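Local coordinates for MsStt7d protein (Micromonas, PDB 4IX3), which probably phosphorylates proteins with ATP, binds magnesium, and is represented here by the catalytic domain of a homologue of the state transition kinase Stt7, at residues G163-D168 and L221-P226; R214-D219 and D246-W251; Y204-G209 and S228-K233; L194-P199 and D234-L239. One frame throughout, in Å; residues are numbered along the deposited sequence.

Contact 1: residues G163-D168 and L221-P226. With MG (magnesium ion), chain E.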
loop_
_atom_site.group_PDB
_atom_site.type_symbol
_atom_site.label_atom_id
_atom_site.label_comp_id
_atom_site.label_asym_id
_atom_site.label_seq_id
_atom_site.Cartn_x
_atom_site.Cartn_y
_atom_site.Cartn_z
ATOM N N GLY B 163 -2.831 3.119 -26.312
ATOM C CA GLY B 163 -1.971 2.105 -25.716
ATOM C C GLY B 163 -2.030 1.972 -24.202
ATOM O O GLY B 163 -1.261 1.205 -23.647
ATOM N N VAL B 164 -2.899 2.695 -23.527
ATOM C CA VAL B 164 -2.968 2.663 -22.079
ATOM C C VAL B 164 -4.033 1.713 -21.582
ATOM O O VAL B 164 -5.192 1.813 -22.042
ATOM C CB VAL B 164 -3.213 4.092 -21.541
ATOM C CG1 VAL B 164 -3.377 4.087 -20.016
ATOM C CG2 VAL B 164 -2.046 5.006 -21.970
ATOM N N VAL B 165 -3.654 0.825 -20.677
ATOM C CA VAL B 165 -4.608 0.007 -19.930
ATOM C C VAL B 165 -4.634 0.510 -18.500
ATOM O O VAL B 165 -3.554 0.624 -17.883
ATOM C CB VAL B 165 -4.284 -1.497 -20.025
ATOM C CG1 VAL B 165 -5.218 -2.349 -19.172
ATOM C CG2 VAL B 165 -4.311 -1.908 -21.483
ATOM N N HIS B 166 -5.805 0.850 -17.987
ATOM C CA HIS B 166 -5.873 1.588 -16.716
ATOM C C HIS B 166 -5.531 0.635 -15.558
ATOM O O HIS B 166 -4.785 1.013 -14.638
ATOM C CB HIS B 166 -7.295 2.185 -16.589
ATOM C CG HIS B 166 -7.516 2.887 -15.304
ATOM N ND1 HIS B 166 -7.598 4.242 -15.137
ATOM C CD2 HIS B 166 -7.651 2.322 -14.055
ATOM C CE1 HIS B 166 -7.786 4.515 -13.822
ATOM N NE2 HIS B 166 -7.846 3.316 -13.178
ATOM N N ARG B 167 -6.096 -0.566 -15.592
ATOM C CA ARG B 167 -5.778 -1.597 -14.611
ATOM C C ARG B 167 -6.555 -1.506 -13.295
ATOM O O ARG B 167 -6.651 -2.496 -12.571
ATOM C CB ARG B 167 -4.273 -1.604 -14.323
ATOM C CG ARG B 167 -3.615 -2.964 -14.497
ATOM C CD ARG B 167 -2.501 -3.171 -13.484
ATOM N NE ARG B 167 -1.287 -3.693 -14.106
ATOM C CZ ARG B 167 -0.905 -4.965 -14.048
ATOM N NH1 ARG B 167 -1.642 -5.851 -13.393
ATOM N NH2 ARG B 167 0.215 -5.350 -14.643
ATOM N N ASP B 168 -7.100 -0.335 -12.972
ATOM C CA ASP B 168 -7.775 -0.181 -11.669
ATOM C C ASP B 168 -9.119 0.511 -11.815
ATOM O O ASP B 168 -9.489 1.394 -11.045
ATOM C CB ASP B 168 -6.866 0.559 -10.652
ATOM C CG ASP B 168 -7.266 0.313 -9.194
ATOM O OD1 ASP B 168 -8.091 -0.583 -8.941
ATOM O OD2 ASP B 168 -6.767 1.052 -8.307
ATOM N N LEU B 221 -5.174 -11.951 -12.866
ATOM C CA LEU B 221 -4.622 -10.815 -12.131
ATOM C C LEU B 221 -3.508 -10.099 -12.920
ATOM O O LEU B 221 -2.868 -9.171 -12.424
ATOM C CB LEU B 221 -4.187 -11.252 -10.719
ATOM C CG LEU B 221 -5.311 -11.932 -9.945
ATOM C CD1 LEU B 221 -4.709 -12.395 -8.622
ATOM C CD2 LEU B 221 -6.555 -11.064 -9.773
ATOM N N TYR B 222 -3.294 -10.497 -14.164
ATOM C CA TYR B 222 -2.213 -10.008 -15.017
ATOM C C TYR B 222 -2.740 -9.211 -16.221
ATOM O O TYR B 222 -3.917 -9.332 -16.587
ATOM C CB TYR B 222 -1.419 -11.207 -15.564
ATOM C CG TYR B 222 -2.282 -12.233 -16.326
ATOM C CD1 TYR B 222 -2.678 -12.006 -17.658
ATOM C CD2 TYR B 222 -2.730 -13.397 -15.694
ATOM C CE1 TYR B 222 -3.494 -12.908 -18.331
ATOM C CE2 TYR B 222 -3.533 -14.311 -16.369
ATOM C CZ TYR B 222 -3.911 -14.059 -17.671
ATOM O OH TYR B 222 -4.696 -15.020 -18.274
ATOM N N LEU B 223 -1.854 -8.486 -16.903
ATOM C CA LEU B 223 -2.101 -7.957 -18.243
ATOM C C LEU B 223 -1.566 -8.900 -19.304
ATOM O O LEU B 223 -2.273 -9.223 -20.264
ATOM C CB LEU B 223 -1.536 -6.542 -18.433
ATOM C CG LEU B 223 -2.173 -5.464 -17.557
ATOM C CD1 LEU B 223 -1.618 -4.099 -17.912
ATOM C CD2 LEU B 223 -3.692 -5.446 -17.709
ATOM N N LEU B 224 -0.364 -9.426 -19.105
ATOM C CA LEU B 224 0.195 -10.428 -20.017
ATOM C C LEU B 224 0.348 -11.683 -19.175
ATOM O O LEU B 224 0.761 -11.579 -18.014
ATOM C CB LEU B 224 1.599 -10.035 -20.471
ATOM C CG LEU B 224 1.656 -8.842 -21.411
ATOM C CD1 LEU B 224 3.087 -8.383 -21.677
ATOM C CD2 LEU B 224 0.881 -9.110 -22.695
ATOM N N PRO B 225 -0.092 -12.853 -19.696
ATOM C CA PRO B 225 0.059 -14.094 -18.947
ATOM C C PRO B 225 1.540 -14.484 -18.829
ATOM O O PRO B 225 2.344 -14.193 -19.726
ATOM C CB PRO B 225 -0.712 -15.081 -19.816
ATOM C CG PRO B 225 -0.436 -14.626 -21.213
ATOM C CD PRO B 225 -0.459 -13.113 -21.102
ATOM N N PRO B 226 1.911 -15.086 -17.690
ATOM C CA PRO B 226 3.222 -15.692 -17.479
ATOM C C PRO B 226 3.890 -16.348 -18.685
ATOM O O PRO B 226 5.086 -16.132 -18.905
ATOM C CB PRO B 226 2.933 -16.716 -16.389
ATOM C CG PRO B 226 1.998 -15.942 -15.519
ATOM C CD PRO B 226 1.161 -15.060 -16.421
HETATM MG MG MG E . -5.194 2.092 -7.595
HETATM O O HOH W 1 -4.045 1.570 -9.237
HETATM O O HOH W 2 -3.553 3.307 -6.968
HETATM O O HOH W 3 -6.208 2.742 -5.987
HETATM O O HOH W 4 -4.471 0.515 -6.597
#

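Contact 2: residues R214-D219 and D246-W251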
loop_
_atom_site.group_PDB
_atom_site.type_symbol
_atom_site.label_atom_id
_atom_site.label_comp_id
_atom_site.label_asym_id
_atom_site.label_seq_id
_atom_site.Cartn_x
_atom_site.Cartn_y
_atom_site.Cartn_z
ATOM N N ARG B 214 -11.482 -7.392 -6.102
ATOM C CA ARG B 214 -12.915 -7.235 -6.281
ATOM C C ARG B 214 -13.291 -6.958 -7.745
ATOM O O ARG B 214 -14.445 -7.228 -8.133
ATOM C CB ARG B 214 -13.412 -6.078 -5.419
ATOM C CG ARG B 214 -13.194 -6.278 -3.914
ATOM C CD ARG B 214 -13.588 -5.050 -3.127
ATOM N NE ARG B 214 -12.660 -3.977 -3.492
ATOM C CZ ARG B 214 -12.821 -2.705 -3.162
ATOM N NH1 ARG B 214 -13.845 -2.343 -2.410
ATOM N NH2 ARG B 214 -11.953 -1.796 -3.637
ATOM N N TYR B 215 -12.352 -6.406 -8.511
ATOM C CA TYR B 215 -12.594 -5.908 -9.861
ATOM C C TYR B 215 -11.704 -6.577 -10.875
ATOM O O TYR B 215 -11.611 -6.132 -12.014
ATOM C CB TYR B 215 -12.425 -4.390 -9.901
ATOM C CG TYR B 215 -13.449 -3.705 -9.006
ATOM C CD1 TYR B 215 -14.766 -3.499 -9.480
ATOM C CD2 TYR B 215 -13.168 -3.348 -7.675
ATOM C CE1 TYR B 215 -15.718 -2.925 -8.681
ATOM C CE2 TYR B 215 -14.125 -2.792 -6.867
ATOM C CZ TYR B 215 -15.420 -2.562 -7.369
ATOM O OH TYR B 215 -16.378 -2.038 -6.541
ATOM N N ALA B 216 -11.142 -7.732 -10.512
ATOM C CA ALA B 216 -10.319 -8.512 -11.433
ATOM C C ALA B 216 -10.745 -9.976 -11.285
ATOM O O ALA B 216 -10.957 -10.468 -10.162
ATOM C CB ALA B 216 -8.832 -8.353 -11.067
ATOM N N LYS B 217 -10.998 -10.625 -12.424
ATOM C CA LYS B 217 -11.296 -12.060 -12.454
ATOM C C LYS B 217 -10.204 -12.811 -11.682
ATOM O O LYS B 217 -9.009 -12.516 -11.837
ATOM C CB LYS B 217 -11.406 -12.536 -13.917
ATOM C CG LYS B 217 -11.700 -14.019 -14.103
ATOM C CD LYS B 217 -12.129 -14.345 -15.531
ATOM C CE LYS B 217 -12.403 -15.829 -15.662
ATOM N NZ LYS B 217 -11.120 -16.460 -16.093
ATOM N N ALA B 218 -10.594 -13.768 -10.839
ATOM C CA ALA B 218 -9.668 -14.292 -9.837
ATOM C C ALA B 218 -8.436 -14.947 -10.464
ATOM O O ALA B 218 -7.355 -14.954 -9.878
ATOM C CB ALA B 218 -10.362 -15.253 -8.892
ATOM N N ASP B 219 -8.582 -15.527 -11.648
ATOM C CA ASP B 219 -7.445 -16.179 -12.282
ATOM C C ASP B 219 -6.810 -15.360 -13.415
ATOM O O ASP B 219 -6.071 -15.909 -14.237
ATOM C CB ASP B 219 -7.835 -17.571 -12.763
ATOM C CG ASP B 219 -8.786 -17.529 -13.937
ATOM O OD1 ASP B 219 -9.415 -16.467 -14.185
ATOM O OD2 ASP B 219 -9.005 -18.615 -14.517
ATOM N N ASP B 246 -6.133 -5.126 -22.743
ATOM C CA ASP B 246 -7.253 -4.197 -22.571
ATOM C C ASP B 246 -8.508 -4.867 -22.010
ATOM O O ASP B 246 -9.346 -4.206 -21.428
ATOM C CB ASP B 246 -7.565 -3.488 -23.899
ATOM C CG ASP B 246 -7.870 -4.476 -25.002
ATOM O OD1 ASP B 246 -8.952 -4.338 -25.609
ATOM O OD2 ASP B 246 -7.019 -5.353 -25.283
ATOM N N ARG B 247 -8.638 -6.168 -22.294
ATOM C CA ARG B 247 -9.786 -6.945 -21.772
ATOM C C ARG B 247 -9.739 -7.078 -20.250
ATOM O O ARG B 247 -10.774 -7.346 -19.628
ATOM C CB ARG B 247 -9.903 -8.317 -22.440
ATOM C CG ARG B 247 -10.816 -8.309 -23.656
ATOM C CD ARG B 247 -10.484 -7.276 -24.729
ATOM N NE ARG B 247 -11.155 -7.641 -25.970
ATOM C CZ ARG B 247 -10.741 -7.302 -27.186
ATOM N NH1 ARG B 247 -9.752 -6.419 -27.332
ATOM N NH2 ARG B 247 -11.322 -7.818 -28.260
ATOM N N PHE B 248 -8.596 -6.750 -19.608
ATOM C CA PHE B 248 -8.620 -6.600 -18.148
ATOM C C PHE B 248 -9.558 -5.466 -17.732
ATOM O O PHE B 248 -10.378 -5.588 -16.800
ATOM C CB PHE B 248 -7.186 -6.331 -17.645
ATOM C CG PHE B 248 -7.088 -6.256 -16.141
ATOM C CD1 PHE B 248 -6.544 -7.319 -15.408
ATOM C CD2 PHE B 248 -7.409 -5.101 -15.443
ATOM C CE1 PHE B 248 -6.477 -7.269 -14.006
ATOM C CE2 PHE B 248 -7.308 -5.013 -14.066
ATOM C CZ PHE B 248 -6.840 -6.119 -13.335
ATOM N N ASP B 249 -9.473 -4.351 -18.473
ATOM C CA ASP B 249 -10.363 -3.221 -18.213
ATOM C C ASP B 249 -11.827 -3.527 -18.582
ATOM O O ASP B 249 -12.732 -3.060 -17.911
ATOM C CB ASP B 249 -9.940 -1.967 -18.987
ATOM C CG ASP B 249 -8.697 -1.275 -18.417
ATOM O OD1 ASP B 249 -8.336 -1.489 -17.230
ATOM O OD2 ASP B 249 -8.154 -0.412 -19.160
ATOM N N SER B 250 -12.027 -4.373 -19.590
ATOM C CA SER B 250 -13.413 -4.758 -19.940
ATOM C C SER B 250 -14.115 -5.479 -18.775
ATOM O O SER B 250 -15.236 -5.140 -18.396
ATOM C CB SER B 250 -13.410 -5.690 -21.130
ATOM O OG SER B 250 -12.908 -5.021 -22.286
ATOM N N TRP B 251 -13.385 -6.408 -18.128
ATOM C CA TRP B 251 -13.964 -7.147 -16.978
ATOM C C TRP B 251 -14.275 -6.188 -15.844
ATOM O O TRP B 251 -15.362 -6.191 -15.275
ATOM C CB TRP B 251 -12.968 -8.188 -16.522
ATOM C CG TRP B 251 -13.444 -8.890 -15.276
ATOM C CD1 TRP B 251 -13.279 -8.484 -13.957
ATOM C CD2 TRP B 251 -14.117 -10.182 -15.217
ATOM N NE1 TRP B 251 -13.899 -9.350 -13.095
ATOM C CE2 TRP B 251 -14.402 -10.419 -13.802
ATOM C CE3 TRP B 251 -14.579 -11.099 -16.165
ATOM C CZ2 TRP B 251 -15.056 -11.570 -13.371
ATOM C CZ3 TRP B 251 -15.259 -12.237 -15.731
ATOM C CH2 TRP B 251 -15.522 -12.446 -14.357
HETATM O O HOH W 5 -13.906 -9.137 -10.223
HETATM O O HOH W 6 -10.206 -7.093 -14.441
#

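Contact 3: residues Y204-G209 and S228-K233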
loop_
_atom_site.group_PDB
_atom_site.type_symbol
_atom_site.label_atom_id
_atom_site.label_comp_id
_atom_site.label_asym_id
_atom_site.label_seq_id
_atom_site.Cartn_x
_atom_site.Cartn_y
_atom_site.Cartn_z
ATOM N N TYR B 204 4.576 -2.675 -17.850
ATOM C CA TYR B 204 3.951 -3.702 -18.675
ATOM C C TYR B 204 4.890 -4.901 -18.728
ATOM O O TYR B 204 5.997 -4.789 -19.225
ATOM C CB TYR B 204 3.784 -3.110 -20.064
ATOM C CG TYR B 204 2.976 -3.928 -21.051
ATOM C CD1 TYR B 204 1.776 -4.527 -20.667
ATOM C CD2 TYR B 204 3.404 -4.091 -22.352
ATOM C CE1 TYR B 204 0.996 -5.216 -21.590
ATOM C CE2 TYR B 204 2.649 -4.795 -23.295
ATOM C CZ TYR B 204 1.422 -5.327 -22.916
ATOM O OH TYR B 204 0.605 -5.985 -23.840
ATOM N N TYR B 205 4.472 -6.025 -18.157
ATOM C CA TYR B 205 5.375 -7.158 -17.900
ATOM C C TYR B 205 4.530 -8.427 -17.844
ATOM O O TYR B 205 3.325 -8.309 -17.574
ATOM C CB TYR B 205 6.162 -6.928 -16.590
ATOM C CG TYR B 205 5.290 -6.448 -15.437
ATOM C CD1 TYR B 205 4.529 -7.351 -14.694
ATOM C CD2 TYR B 205 5.164 -5.083 -15.139
ATOM C CE1 TYR B 205 3.727 -6.915 -13.653
ATOM C CE2 TYR B 205 4.334 -4.637 -14.120
ATOM C CZ TYR B 205 3.616 -5.560 -13.376
ATOM O OH TYR B 205 2.771 -5.164 -12.351
ATOM N N PRO B 206 5.122 -9.619 -18.118
ATOM C CA PRO B 206 4.315 -10.831 -18.011
ATOM C C PRO B 206 4.092 -11.145 -16.544
ATOM O O PRO B 206 4.959 -10.859 -15.697
ATOM C CB PRO B 206 5.174 -11.935 -18.647
ATOM C CG PRO B 206 6.317 -11.240 -19.306
ATOM C CD PRO B 206 6.470 -9.896 -18.641
ATOM N N GLY B 207 2.948 -11.762 -16.255
ATOM C CA GLY B 207 2.663 -12.223 -14.900
ATOM C C GLY B 207 1.771 -11.301 -14.097
ATOM O O GLY B 207 1.416 -10.193 -14.542
ATOM N N ASP B 208 1.369 -11.763 -12.917
ATOM C CA ASP B 208 0.463 -11.007 -12.063
ATOM C C ASP B 208 1.061 -9.621 -11.763
ATOM O O ASP B 208 2.299 -9.488 -11.646
ATOM C CB ASP B 208 0.025 -11.787 -10.798
ATOM C CG ASP B 208 -0.735 -13.118 -11.111
ATOM O OD1 ASP B 208 -1.270 -13.276 -12.227
ATOM O OD2 ASP B 208 -0.876 -14.011 -10.234
ATOM N N GLY B 209 0.212 -8.595 -11.685
ATOM C CA GLY B 209 0.616 -7.253 -11.147
ATOM C C GLY B 209 -0.321 -6.965 -9.993
ATOM O O GLY B 209 -1.091 -7.875 -9.640
ATOM N N SER B 228 3.920 -15.507 -21.567
ATOM C CA SER B 228 4.131 -14.512 -22.624
ATOM C C SER B 228 5.594 -14.068 -22.673
ATOM O O SER B 228 6.239 -13.967 -21.626
ATOM C CB SER B 228 3.204 -13.308 -22.386
ATOM O OG SER B 228 3.481 -12.175 -23.216
ATOM N N PRO B 229 6.133 -13.844 -23.888
ATOM C CA PRO B 229 7.360 -13.061 -23.975
ATOM C C PRO B 229 7.267 -11.745 -23.202
ATOM O O PRO B 229 6.179 -11.168 -23.027
ATOM C CB PRO B 229 7.494 -12.740 -25.473
ATOM C CG PRO B 229 6.660 -13.745 -26.179
ATOM C CD PRO B 229 5.564 -14.136 -25.218
ATOM N N ARG B 230 8.429 -11.275 -22.764
ATOM C CA ARG B 230 8.605 -9.923 -22.260
ATOM C C ARG B 230 8.274 -8.962 -23.384
ATOM O O ARG B 230 8.629 -9.231 -24.534
ATOM C CB ARG B 230 10.071 -9.728 -21.885
ATOM C CG ARG B 230 10.330 -9.673 -20.394
ATOM C CD ARG B 230 10.050 -8.259 -19.920
ATOM N NE ARG B 230 10.091 -8.108 -18.470
ATOM C CZ ARG B 230 9.419 -7.171 -17.810
ATOM N NH1 ARG B 230 8.626 -6.331 -18.477
ATOM N NH2 ARG B 230 9.529 -7.088 -16.487
ATOM N N PRO B 231 7.579 -7.849 -23.067
ATOM C CA PRO B 231 7.249 -6.931 -24.148
ATOM C C PRO B 231 8.458 -6.121 -24.595
ATOM O O PRO B 231 9.225 -5.608 -23.772
ATOM C CB PRO B 231 6.211 -5.992 -23.534
ATOM C CG PRO B 231 6.360 -6.137 -22.058
ATOM C CD PRO B 231 6.907 -7.512 -21.801
ATOM N N THR B 232 8.654 -6.088 -25.903
ATOM C CA THR B 232 9.685 -5.272 -26.516
ATOM C C THR B 232 9.029 -4.484 -27.639
ATOM O O THR B 232 7.851 -4.711 -27.969
ATOM C CB THR B 232 10.788 -6.161 -27.128
ATOM O OG1 THR B 232 10.232 -6.944 -28.195
ATOM C CG2 THR B 232 11.367 -7.096 -26.067
ATOM N N LYS B 233 9.799 -3.573 -28.229
ATOM C CA LYS B 233 9.330 -2.731 -29.325
ATOM C C LYS B 233 8.874 -3.554 -30.524
ATOM O O LYS B 233 7.929 -3.176 -31.211
ATOM C CB LYS B 233 10.430 -1.765 -29.768
ATOM C CG LYS B 233 10.764 -0.649 -28.789
ATOM C CD LYS B 233 12.205 -0.169 -28.937
ATOM C CE LYS B 233 12.490 1.112 -28.162
ATOM N NZ LYS B 233 12.367 0.972 -26.683
#

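Contact 4: residues L194-P199 and D234-L239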
loop_
_atom_site.group_PDB
_atom_site.type_symbol
_atom_site.label_atom_id
_atom_site.label_comp_id
_atom_site.label_asym_id
_atom_site.label_seq_id
_atom_site.Cartn_x
_atom_site.Cartn_y
_atom_site.Cartn_z
ATOM N N LEU B 194 1.472 1.488 -20.158
ATOM C CA LEU B 194 1.596 1.846 -21.580
ATOM C C LEU B 194 2.106 0.654 -22.399
ATOM O O LEU B 194 3.200 0.139 -22.136
ATOM C CB LEU B 194 2.494 3.092 -21.768
ATOM C CG LEU B 194 2.672 3.528 -23.222
ATOM C CD1 LEU B 194 1.345 3.856 -23.890
ATOM C CD2 LEU B 194 3.646 4.706 -23.275
ATOM N N CYS B 195 1.217 0.098 -23.222
ATOM C CA CYS B 195 1.439 -1.246 -23.755
ATOM C C CYS B 195 1.974 -1.245 -25.163
ATOM O O CYS B 195 2.145 -2.307 -25.746
ATOM C CB CYS B 195 0.108 -1.995 -23.758
ATOM S SG CYS B 195 -0.600 -2.147 -22.122
ATOM N N LEU B 196 2.183 -0.066 -25.739
ATOM C CA LEU B 196 2.803 0.025 -27.038
ATOM C C LEU B 196 4.067 0.867 -26.906
ATOM O O LEU B 196 4.184 1.680 -25.979
ATOM C CB LEU B 196 1.824 0.655 -28.041
ATOM C CG LEU B 196 0.554 -0.159 -28.291
ATOM C CD1 LEU B 196 -0.434 0.716 -29.038
ATOM C CD2 LEU B 196 0.819 -1.474 -29.009
ATOM N N PRO B 197 5.012 0.664 -27.829
ATOM C CA PRO B 197 6.273 1.384 -27.696
ATOM C C PRO B 197 6.131 2.811 -28.227
ATOM O O PRO B 197 6.474 3.099 -29.364
ATOM C CB PRO B 197 7.246 0.557 -28.542
ATOM C CG PRO B 197 6.391 -0.162 -29.541
ATOM C CD PRO B 197 4.984 -0.199 -29.026
ATOM N N LEU B 198 5.625 3.708 -27.394
ATOM C CA LEU B 198 5.313 5.061 -27.837
ATOM C C LEU B 198 6.016 6.069 -26.934
ATOM O O LEU B 198 5.343 6.883 -26.296
ATOM C CB LEU B 198 3.800 5.277 -27.790
ATOM C CG LEU B 198 2.939 4.285 -28.575
ATOM C CD1 LEU B 198 1.457 4.528 -28.334
ATOM C CD2 LEU B 198 3.254 4.368 -30.065
ATOM N N PRO B 199 7.359 6.005 -26.832
ATOM C CA PRO B 199 8.350 5.189 -27.540
ATOM C C PRO B 199 8.739 3.877 -26.844
ATOM O O PRO B 199 9.335 2.996 -27.473
ATOM C CB PRO B 199 9.565 6.111 -27.569
ATOM C CG PRO B 199 9.494 6.784 -26.236
ATOM C CD PRO B 199 8.022 7.043 -26.018
ATOM N N ASP B 234 9.581 -4.642 -30.823
ATOM C CA ASP B 234 9.168 -5.457 -31.961
ATOM C C ASP B 234 7.934 -6.308 -31.737
ATOM O O ASP B 234 7.178 -6.503 -32.680
ATOM C CB ASP B 234 10.304 -6.303 -32.519
ATOM C CG ASP B 234 11.504 -5.467 -32.859
ATOM O OD1 ASP B 234 11.312 -4.370 -33.427
ATOM O OD2 ASP B 234 12.621 -5.878 -32.491
ATOM N N ASN B 235 7.730 -6.828 -30.530
ATOM C CA ASN B 235 6.592 -7.717 -30.331
ATOM C C ASN B 235 5.332 -7.070 -29.741
ATOM O O ASN B 235 4.270 -7.705 -29.664
ATOM C CB ASN B 235 6.970 -8.992 -29.567
ATOM C CG ASN B 235 7.198 -8.771 -28.075
ATOM O OD1 ASN B 235 7.610 -9.685 -27.369
ATOM N ND2 ASN B 235 6.896 -7.587 -27.582
ATOM N N ALA B 236 5.417 -5.820 -29.295
ATOM C CA ALA B 236 4.301 -5.219 -28.541
ATOM C C ALA B 236 2.963 -5.365 -29.263
ATOM O O ALA B 236 1.956 -5.703 -28.630
ATOM C CB ALA B 236 4.559 -3.749 -28.236
ATOM N N ALA B 237 2.944 -5.125 -30.575
ATOM C CA ALA B 237 1.670 -5.133 -31.294
ATOM C C ALA B 237 1.098 -6.554 -31.371
ATOM O O ALA B 237 -0.104 -6.765 -31.167
ATOM C CB ALA B 237 1.822 -4.520 -32.676
ATOM N N LYS B 238 1.977 -7.537 -31.527
ATOM C CA LYS B 238 1.579 -8.931 -31.534
ATOM C C LYS B 238 1.000 -9.369 -30.189
ATOM O O LYS B 238 -0.071 -10.001 -30.157
ATOM C CB LYS B 238 2.764 -9.814 -31.940
ATOM C CG LYS B 238 2.394 -11.261 -32.229
ATOM C CD LYS B 238 3.567 -12.020 -32.822
ATOM C CE LYS B 238 3.860 -13.292 -32.027
ATOM N NZ LYS B 238 4.656 -13.063 -30.779
ATOM N N LEU B 239 1.643 -8.963 -29.088
ATOM C CA LEU B 239 1.165 -9.272 -27.735
ATOM C C LEU B 239 -0.181 -8.622 -27.445
ATOM O O LEU B 239 -1.029 -9.212 -26.759
ATOM C CB LEU B 239 2.202 -8.894 -26.655
ATOM C CG LEU B 239 3.597 -9.527 -26.667
ATOM C CD1 LEU B 239 4.240 -9.091 -27.960
ATOM C CD2 LEU B 239 4.433 -9.036 -25.497
HETATM O O HOH W 7 1.152 -4.847 -26.201
#

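Contact 1: residues G163-D168 and L221-P226
L223 packs against the side chains of V165 and R167. Its CG stands anti to its own carbonyl carbon (chi1 -64°), which aims both methyls at the other segment. CD2 meets V165 CG1 tip to tip at 3.7 Å. CG lies over the centre of the R167 guanidinium, 3.8 Å from R167 CZ, while CD1 touches R167 NE at 3.8 Å. R167 gets there by bending its chain at chi2 and chi3 (-145° and -133°), so that one flat face rests on the leucine. At the edge of that group, near its plane, L221 O lies 3.7 Å from R167 NH1, a distance that points to packing; NH1 makes a weak hydrogen bond to P210 O elsewhere. With an alanine in place of the arginine, the apolar flank of L223 would probably lose the flat group laid on it, and P210 O its weak donor. D168 turns to another task: its OD2 binds magnesium at 2.0 Å, beside four waters and D188, and its OD1 forms a salt bridge with K170. From helix 246-261, D249 accepts hydrogen bonds from the backbone N atoms of H166 and R167. H166-R167-D168 is the HRD motif of the protein kinase catalytic loop; 221-226 probably corresponds to the C-terminal end of the activation segment, so the contact packs that end against the catalytic loop, next to the magnesium site.

Contact 2: residues R214-D219 and D246-W251
K217 lays its aliphatic chain over one face of the W251 indole, the two side chains crossing at about a right angle. Its CB sits above the centre of the six-membered ring, 3.7 Å from the centroid and 14° off the normal, a CH-pi contact. With CG anti to the backbone N (chi1 179°), the chain then runs on across the ring: CG approaches W251 CH2 at 4.1 Å and CD approaches W251 CZ3 at 3.8 Å. A bend at chi4 (-91°) turns the amine off the indole, and NZ forms a salt bridge with D219 OD1 at 2.6 Å, on the syn lone pair, and another with E220. The backbone N of K217 also lies over the indole face, but it and W251 NE1 are both donors and do not bond. The indole N-H is instead satisfied by water 5, in the ring plane at 2.9 Å from NE1, which donates onward to R214 O. Water 6 donates to Y215 O and to F248 O, bridging the backbones, while A216 CB rests on F248 CZ at 3.8 Å. W251 and F248 project from helix 246-261. W251 also reaches Y278 and Y215 reaches L271, both of helix 268-280, while D249 touches L156 of helix 141-161, so the 214-219 loop is packed onto the helical bundle of the kinase C-lobe.

Contact 3: residues Y204-G209 and S228-K233
Y204 and P206 face P231 and R230 where two extended parts of the kinase activation segment run roughly antiparallel, their directions 154° apart. Apolar packing comes first. The Y204 ring has its CG anti to the backbone N (chi1 -172°), and its CD2 meets P231 CB at 3.6 Å as the two side chains cross at a slant. P206 CD touches P231 CD at 4.0 Å, and P206 CG also rests 3.6 Å from S228 O. With an alanine at Y204 the ring is gone, and P231, L224 and C195 would probably be left with a gap between them. Contacts of the charged group follow. The R230 guanidinium lies with one face toward P206 CD, offset toward the rim, and its CZ comes within 3.5 Å of Y205 CB. A hydrogen bond within 228-233 completes the account: S228 OG donates to P229 O at 2.9 Å, in the carbonyl plane on a lone pair, with a C=O...donor angle of 130°.

Contact 4: residues L194-P199 and D234-L239
The A236 methyl is the point on which P197, L196 and C195 converge. It belongs to the N-terminal part of helix 236-243, whereas P197 is the centre of an inverse gamma turn in the kinase activation segment, a turn in which L198 N makes a weak bond to L196 O. The two sides face each other: A236 directs its CB at the turn, the CB of P197 likewise points at the helix, and the closest approach is made by P197 CD, 3.7 Å from A236 CB. L196 starts out across this direction, but its chain, with CG anti to the carbonyl carbon (chi1 -63°) and chi2 at 167°, brings CD2 back to 4.4 Å from both A236 CB and A237 CA. The packing is modest, with 139 Å² buried in all, and is plain packing, remote from the magnesium site. On the backbone side, C195 O stands 3.8 Å from A236 CB. One water bridges the two backbones, donating to C195 O at 2.8 Å and to A236 O at 2.7 Å.

How the contacts relate
From the N terminus, strand 164-165 and the start of the catalytic loop, in 163-168, come first, and contact 1 closes the longest loop of the four by meeting 221-226. Contact 4 starts next, at 194-199, and closes at 234-239; contact 3 (204-209 with 228-233) is nested inside it. Contact 2 opens last, at 214-219, and closes on helix 246-261. Contact 1 crosses the other three, and contact 2 also crosses contacts 3 and 4. Probable hydrogen bonds join contact 1 to contact 4 (G163 O to C195 N, 2.7 Å) and to contact 3 (L224 O to G207 N, 2.8 Å). Contacts 2 and 4, centres about 21 Å apart, fix the activation segment to successive helices.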